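Single-stranded DNA-binding protein (Enterobacter phage Enc34, PDB 5ODK) probably binds single-stranded DNA during phage DNA replication, through a domain built on the OB fold. Local coordinates at residues L129-P132 against N133-A136; L54-K57 against D58-A62; Q70-L73 against T74-N77. All coordinates share one frame; numbering follows the deposited sequence.

Contact 1: residues L129-P132 against N133-A136; sequences LESP and NEIA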
loop_
_atom_site.group_PDB
_atom_site.type_symbol
_atom_site.label_atom_id
_atom_site.label_comp_id
_atom_site.label_asym_id
_atom_site.label_seq_id
_atom_site.Cartn_x
_atom_site.Cartn_y
_atom_site.Cartn_z
ATOM N N LEU A 129 9.371 -11.452 10.365
ATOM C CA LEU A 129 9.712 -10.912 11.645
ATOM C C LEU A 129 8.560 -11.043 12.607
ATOM O O LEU A 129 7.400 -11.071 12.220
ATOM C CB LEU A 129 10.149 -9.468 11.524
ATOM C CG LEU A 129 11.371 -9.250 10.636
ATOM C CD1 LEU A 129 11.653 -7.757 10.508
ATOM C CD2 LEU A 129 12.578 -9.986 11.179
ATOM N N GLU A 130 8.894 -11.110 13.889
ATOM C CA GLU A 130 7.874 -11.255 14.930
ATOM C C GLU A 130 7.982 -10.186 16.008
ATOM O O GLU A 130 6.977 -9.702 16.490
ATOM C CB GLU A 130 7.998 -12.611 15.601
ATOM C CG GLU A 130 7.832 -13.789 14.693
ATOM C CD GLU A 130 6.444 -13.902 14.074
ATOM O OE1 GLU A 130 5.487 -13.229 14.538
ATOM O OE2 GLU A 130 6.304 -14.701 13.120
ATOM N N SER A 131 9.193 -9.869 16.457
ATOM C CA SER A 131 9.370 -8.885 17.530
ATOM C C SER A 131 8.913 -7.515 17.102
ATOM O O SER A 131 9.386 -7.013 16.089
ATOM C CB SER A 131 10.853 -8.842 17.919
ATOM O OG SER A 131 11.207 -7.646 18.510
ATOM N N PRO A 132 8.010 -6.877 17.861
ATOM C CA PRO A 132 7.675 -5.500 17.500
ATOM C C PRO A 132 8.877 -4.555 17.396
ATOM O O PRO A 132 8.970 -3.766 16.445
ATOM C CB PRO A 132 6.689 -5.076 18.584
ATOM C CG PRO A 132 6.002 -6.375 18.946
ATOM C CD PRO A 132 7.095 -7.403 18.886
ATOM N N ASN A 133 9.811 -4.634 18.348
ATOM C CA ASN A 133 10.963 -3.745 18.280
ATOM C C ASN A 133 11.786 -4.011 17.012
ATOM O O ASN A 133 12.278 -3.075 16.376
ATOM C CB ASN A 133 11.883 -3.882 19.506
ATOM C CG ASN A 133 11.299 -3.347 20.821
ATOM O OD1 ASN A 133 11.976 -3.451 21.849
ATOM N ND2 ASN A 133 10.150 -2.732 20.810
ATOM N N GLU A 134 11.946 -5.268 16.640
ATOM C CA GLU A 134 12.703 -5.611 15.423
ATOM C C GLU A 134 11.978 -5.118 14.175
ATOM O O GLU A 134 12.601 -4.595 13.255
ATOM C CB GLU A 134 13.005 -7.097 15.313
ATOM C CG GLU A 134 13.961 -7.694 16.333
ATOM C CD GLU A 134 14.070 -9.203 16.217
ATOM O OE1 GLU A 134 13.724 -9.729 15.106
ATOM O OE2 GLU A 134 14.564 -9.856 17.211
ATOM N N ILE A 135 10.664 -5.280 14.154
ATOM C CA ILE A 135 9.862 -4.787 13.015
ATOM C C ILE A 135 10.037 -3.292 12.853
ATOM O O ILE A 135 10.244 -2.795 11.742
ATOM C CB ILE A 135 8.400 -5.199 13.225
ATOM C CG1 ILE A 135 8.241 -6.702 12.969
ATOM C CG2 ILE A 135 7.444 -4.400 12.356
ATOM C CD1 ILE A 135 6.925 -7.275 13.392
ATOM N N ALA A 136 9.965 -2.560 13.955
ATOM C CA ALA A 136 10.098 -1.110 13.882
ATOM C C ALA A 136 11.495 -0.686 13.415
ATOM O O ALA A 136 11.645 0.294 12.708
ATOM C CB ALA A 136 9.732 -0.448 15.204
HETATM O O HOH W 1 11.520 -11.119 14.984
#
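With chi1 at 157°, Ser131 swings OG away from its own backbone N and leans it over the start of the helix, while Glu134, chi1 -67° and extended beyond CG, folds its chain back over the serine. Ser131 OG accepts the N-H of Glu134 at 3.1 Å from Glu134 N, a nearly straight bond (165° at the hydrogen). The same serine takes the next amide too, through its carbonyl: Ile135 N donates to Ser131 O at 2.9 Å. Pro132 O then receives Ala136 N, so the helical bonding pattern is under way at once. The Glu134 chain runs across the serine methylene: CG and the carboxylate carbon CD of Glu134 both lie 3.7 Å from Ser131 CB. A water donates to Glu134 OE1 at 2.6 Å and accepts from Glu130 N at 2.8 Å, tying the helix to the incoming loop. On another flank Ile135 CG1 packs against Leu129 CB at 3.7 Å, an apolar contact between the residue two before the cap and the one four after it; Ile135 is buried and also touches Leu35. The carboxylate of Glu130 turns elsewhere, to a salt bridge with Arg118. A serine side chain accepting the amide three residues on, with proline in the first helical position, is the classic N-cap, here opening helix 132-138.

Contact 2: residues L54-K57 against D58-A62; sequences LMPK and DTHGA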
loop_
_atom_site.group_PDB
_atom_site.type_symbol
_atom_site.label_atom_id
_atom_site.label_comp_id
_atom_site.label_asym_id
_atom_site.label_seq_id
_atom_site.Cartn_x
_atom_site.Cartn_y
_atom_site.Cartn_z
ATOM N N LEU A 54 5.242 5.492 -1.084
ATOM C CA LEU A 54 5.541 6.519 -2.040
ATOM C C LEU A 54 6.049 5.833 -3.284
ATOM O O LEU A 54 7.137 5.229 -3.297
ATOM C CB LEU A 54 6.577 7.453 -1.453
ATOM C CG LEU A 54 6.180 8.111 -0.149
ATOM C CD1 LEU A 54 7.329 8.932 0.377
ATOM C CD2 LEU A 54 4.917 8.960 -0.276
ATOM N N MET A 55 5.242 5.872 -4.347
ATOM C CA MET A 55 5.503 5.071 -5.523
ATOM C C MET A 55 5.969 5.990 -6.662
ATOM O O MET A 55 5.180 6.784 -7.180
ATOM C CB MET A 55 4.228 4.306 -5.875
ATOM C CG MET A 55 4.380 3.390 -7.036
ATOM S SD MET A 55 2.994 2.245 -7.157
ATOM C CE MET A 55 1.746 3.292 -7.862
ATOM N N PRO A 56 7.260 5.915 -7.074
ATOM C CA PRO A 56 7.747 6.816 -8.143
ATOM C C PRO A 56 6.952 6.685 -9.432
ATOM O O PRO A 56 6.806 5.601 -9.999
ATOM C CB PRO A 56 9.192 6.397 -8.313
ATOM C CG PRO A 56 9.595 5.910 -6.950
ATOM C CD PRO A 56 8.372 5.191 -6.430
ATOM N N LYS A 57 6.421 7.811 -9.883
ATOM C CA LYS A 57 5.560 7.798 -11.073
ATOM C C LYS A 57 6.270 7.270 -12.310
ATOM O O LYS A 57 5.670 6.536 -13.096
ATOM C CB LYS A 57 5.046 9.200 -11.369
ATOM C CG LYS A 57 4.101 9.773 -10.327
ATOM C CD LYS A 57 3.625 11.150 -10.724
ATOM C CE LYS A 57 2.556 11.722 -9.806
ATOM N NZ LYS A 57 2.219 13.104 -10.224
ATOM N N ASP A 58 7.537 7.644 -12.483
ATOM C CA ASP A 58 8.256 7.354 -13.717
ATOM C C ASP A 58 8.558 5.892 -13.898
ATOM O O ASP A 58 8.759 5.480 -15.007
ATOM C CB ASP A 58 9.506 8.235 -13.881
ATOM C CG ASP A 58 10.594 8.002 -12.839
ATOM O OD1 ASP A 58 10.389 7.343 -11.799
ATOM O OD2 ASP A 58 11.702 8.538 -13.086
ATOM N N THR A 59 8.541 5.098 -12.830
ATOM C CA THR A 59 8.816 3.653 -12.907
ATOM C C THR A 59 7.642 2.761 -12.492
ATOM O O THR A 59 7.782 1.529 -12.408
ATOM C CB THR A 59 10.022 3.312 -12.026
ATOM O OG1 THR A 59 9.743 3.792 -10.705
ATOM C CG2 THR A 59 11.269 3.955 -12.586
ATOM N N HIS A 60 6.476 3.360 -12.278
ATOM C CA HIS A 60 5.307 2.610 -11.822
ATOM C C HIS A 60 4.044 2.936 -12.594
ATOM O O HIS A 60 2.954 2.700 -12.084
ATOM C CB HIS A 60 5.051 2.786 -10.320
ATOM C CG HIS A 60 6.146 2.240 -9.451
ATOM N ND1 HIS A 60 7.344 2.888 -9.258
ATOM C CD2 HIS A 60 6.192 1.124 -8.694
ATOM C CE1 HIS A 60 8.097 2.185 -8.411
ATOM N NE2 HIS A 60 7.420 1.104 -8.061
ATOM N N GLY A 61 4.178 3.385 -13.849
ATOM C CA GLY A 61 2.987 3.722 -14.615
ATOM C C GLY A 61 2.024 2.566 -14.841
ATOM O O GLY A 61 0.819 2.715 -14.687
ATOM N N ALA A 62 2.541 1.411 -15.236
ATOM C CA ALA A 62 1.674 0.265 -15.523
ATOM C C ALA A 62 0.949 -0.234 -14.297
ATOM O O ALA A 62 -0.239 -0.526 -14.348
ATOM C CB ALA A 62 2.467 -0.861 -16.168
#
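Met55 lays its CG over one face of the His60 imidazole, 3.5 Å from the ring centroid, a CH-pi contact displaced toward the rim of the ring. Its sulfur sits farther out, meeting the ring obliquely, with Met55 SD 3.7 Å from His60 CD2. At the ring edge His60 ND1 donates to the carbonyl of Pro56, four residues back, 2.9 Å from Pro56 O. The bond uses a lone pair in the carbonyl plane, but it is bent to 138° at the hydrogen and the oxygen lies 20° out of the ring plane. Pro56 also runs alongside the imidazole, bringing Pro56 CD to 3.6 Å from His60 CE1. Here strand 49-56 of the OB-fold sheet ends, and a tight turn leads into helix 61-76, with His60 at the N-cap position. Two weak backbone bonds hold the turn: Thr59 N to Pro56 O and His60 N to Lys57 O, both 3.4 Å long. Pro56 O thus takes a side-chain bond as well as a weak backbone one. What sets the methionine against the ring face is its first torsion, CG opposite the backbone N (chi1 -177°), along with packing on Val28 and on Ile63 and Ile67 of the helix. The far ring nitrogen, NE2, is bonded to Ser26 O, so His60 is held at both nitrogens and its rotation is fixed. The ammonium of Lys57 makes salt bridges with Asp94 and Asp96, and the lysine a cation-pi contact with Trp109.

Contact 3: residues Q70-L73 against T74-N77; sequences QIEL and TKKN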
loop_
_atom_site.group_PDB
_atom_site.type_symbol
_atom_site.label_atom_id
_atom_site.label_comp_id
_atom_site.label_asym_id
_atom_site.label_seq_id
_atom_site.Cartn_x
_atom_site.Cartn_y
_atom_site.Cartn_z
ATOM N N GLN A 70 -8.497 -1.630 -10.792
ATOM C CA GLN A 70 -8.972 -2.405 -9.645
ATOM C C GLN A 70 -9.839 -1.551 -8.723
ATOM O O GLN A 70 -10.792 -2.065 -8.139
ATOM C CB GLN A 70 -7.814 -3.028 -8.865
ATOM C CG GLN A 70 -7.037 -4.008 -9.732
ATOM C CD GLN A 70 -7.874 -5.162 -10.235
ATOM O OE1 GLN A 70 -8.546 -5.835 -9.473
ATOM N NE2 GLN A 70 -7.907 -5.332 -11.552
ATOM N N ILE A 71 -9.527 -0.258 -8.609
ATOM C CA ILE A 71 -10.413 0.664 -7.900
ATOM C C ILE A 71 -11.816 0.717 -8.538
ATOM O O ILE A 71 -12.816 0.667 -7.823
ATOM C CB ILE A 71 -9.763 2.054 -7.804
ATOM C CG1 ILE A 71 -8.657 2.010 -6.764
ATOM C CG2 ILE A 71 -10.778 3.150 -7.477
ATOM C CD1 ILE A 71 -7.797 3.253 -6.753
ATOM N N GLU A 72 -11.887 0.756 -9.877
ATOM C CA GLU A 72 -13.177 0.747 -10.544
ATOM C C GLU A 72 -13.951 -0.540 -10.285
ATOM O O GLU A 72 -15.152 -0.515 -10.048
ATOM C CB GLU A 72 -13.030 1.042 -12.051
ATOM C CG GLU A 72 -12.516 2.438 -12.317
ATOM C CD GLU A 72 -13.396 3.526 -11.693
ATOM O OE1 GLU A 72 -14.611 3.540 -11.958
ATOM O OE2 GLU A 72 -12.870 4.353 -10.916
ATOM N N LEU A 73 -13.254 -1.673 -10.285
ATOM C CA LEU A 73 -13.900 -2.956 -10.026
ATOM C C LEU A 73 -14.466 -2.973 -8.600
ATOM O O LEU A 73 -15.548 -3.513 -8.323
ATOM C CB LEU A 73 -12.897 -4.077 -10.219
ATOM C CG LEU A 73 -13.359 -5.503 -10.015
ATOM C CD1 LEU A 73 -14.448 -5.871 -11.006
ATOM C CD2 LEU A 73 -12.164 -6.454 -10.119
ATOM N N THR A 74 -13.687 -2.408 -7.684
ATOM C CA THR A 74 -14.073 -2.420 -6.281
ATOM C C THR A 74 -15.329 -1.554 -6.077
ATOM O O THR A 74 -16.245 -1.933 -5.359
ATOM C CB THR A 74 -12.907 -1.912 -5.430
ATOM O OG1 THR A 74 -11.772 -2.745 -5.662
ATOM C CG2 THR A 74 -13.225 -1.975 -3.933
ATOM N N LYS A 75 -15.389 -0.403 -6.757
ATOM C CA LYS A 75 -16.610 0.429 -6.712
ATOM C C LYS A 75 -17.811 -0.391 -7.193
ATOM O O LYS A 75 -18.892 -0.334 -6.613
ATOM C CB LYS A 75 -16.439 1.669 -7.613
ATOM C CG LYS A 75 -15.454 2.725 -7.121
ATOM C CD LYS A 75 -15.332 3.819 -8.172
ATOM C CE LYS A 75 -14.352 4.910 -7.835
ATOM N NZ LYS A 75 -14.241 5.910 -8.902
ATOM N N LYS A 76 -17.616 -1.110 -8.300
ATOM C CA LYS A 76 -18.707 -1.826 -8.960
ATOM C C LYS A 76 -19.324 -2.894 -8.055
ATOM O O LYS A 76 -20.532 -3.158 -8.116
ATOM C CB LYS A 76 -18.176 -2.452 -10.258
ATOM C CG LYS A 76 -19.231 -3.121 -11.116
ATOM C CD LYS A 76 -18.621 -3.622 -12.413
ATOM C CE LYS A 76 -19.616 -4.367 -13.272
ATOM N NZ LYS A 76 -19.048 -4.621 -14.623
ATOM N N ASN A 77 -18.468 -3.502 -7.221
ATOM C CA ASN A 77 -18.876 -4.668 -6.429
ATOM C C ASN A 77 -19.170 -4.374 -4.971
ATOM O O ASN A 77 -19.249 -5.296 -4.146
ATOM C CB ASN A 77 -17.853 -5.765 -6.646
ATOM C CG ASN A 77 -17.956 -6.342 -8.075
ATOM O OD1 ASN A 77 -19.041 -6.673 -8.516
ATOM N ND2 ASN A 77 -16.857 -6.367 -8.804
#
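This is an i to i+4 and i to i+3 contact within the last turns of helix 61-76, the long helix that follows strand 49-56 and packs against the OB-fold sheet. Thr74 faces strands 144-156 and 159-173, touching Pro151, Ser153 and Ile162, whereas Glu72, Leu73 and Lys76 are exposed. The backbone bonds are those of a regular alpha helix: Lys75 N reaches Ile71 O at 3.0 Å, and Lys76 N reaches Glu72 O at 3.1 Å. Gln70 O has two donors, both from Thr74. Thr74 N approaches Gln70 O from one face of the carbonyl plane at 3.0 Å, and Thr74 OG1 from the opposite face at 2.7 Å. That second bond depends on the threonine torsion, chi1 -58°, which turns OG1 back along the helix toward the preceding turn; the hydroxyl proton of this partly exposed residue is used within its own helix. Glu72 and Lys75, three residues apart, form a salt bridge. Lys75 stretches out fully and runs beside Glu72, whose chain is bent at chi2 (-57°), so the two charged ends come together. Lys75 NZ donates to Glu72 OE2 at 2.9 Å, on the syn side of the carboxylate and 17° out of its plane. The aliphatic part of the lysine is used as well: Lys75 CE lies 4.0 Å from CG2 of the buried Ile71, which packs onward against Leu90 and Phe91. The helix ends at Lys76, and Asn77 is the first residue to leave helical angles. Its backbone N makes a weak bond to Leu73 O, and its side chain crosses that of Leu73 at a slant, leaving Asn77 ND2 3.3 Å from Leu73 CD1.

Contacts 2 and 3 belong to one helix: 54-62 leads into helix 61-76 from the sheet, and 70-77 brings it to its end. Their centres are about 21 Å apart and their nearest atoms about 9 Å, so they are joined through the helix rather than by touch. Contact 1 begins a different, shorter helix, 132-138, and lies across the chain's centre from contact 3, with about 34 Å between centres; from contact 2 it is about 29 Å between centres. Of the three, contact 2 alone comes near a known metal-binding residue: the Thr59 side chain is about 4 Å from that of Lys13, which binds magnesium in a structure of this protein, although no magnesium is bound to this chain here.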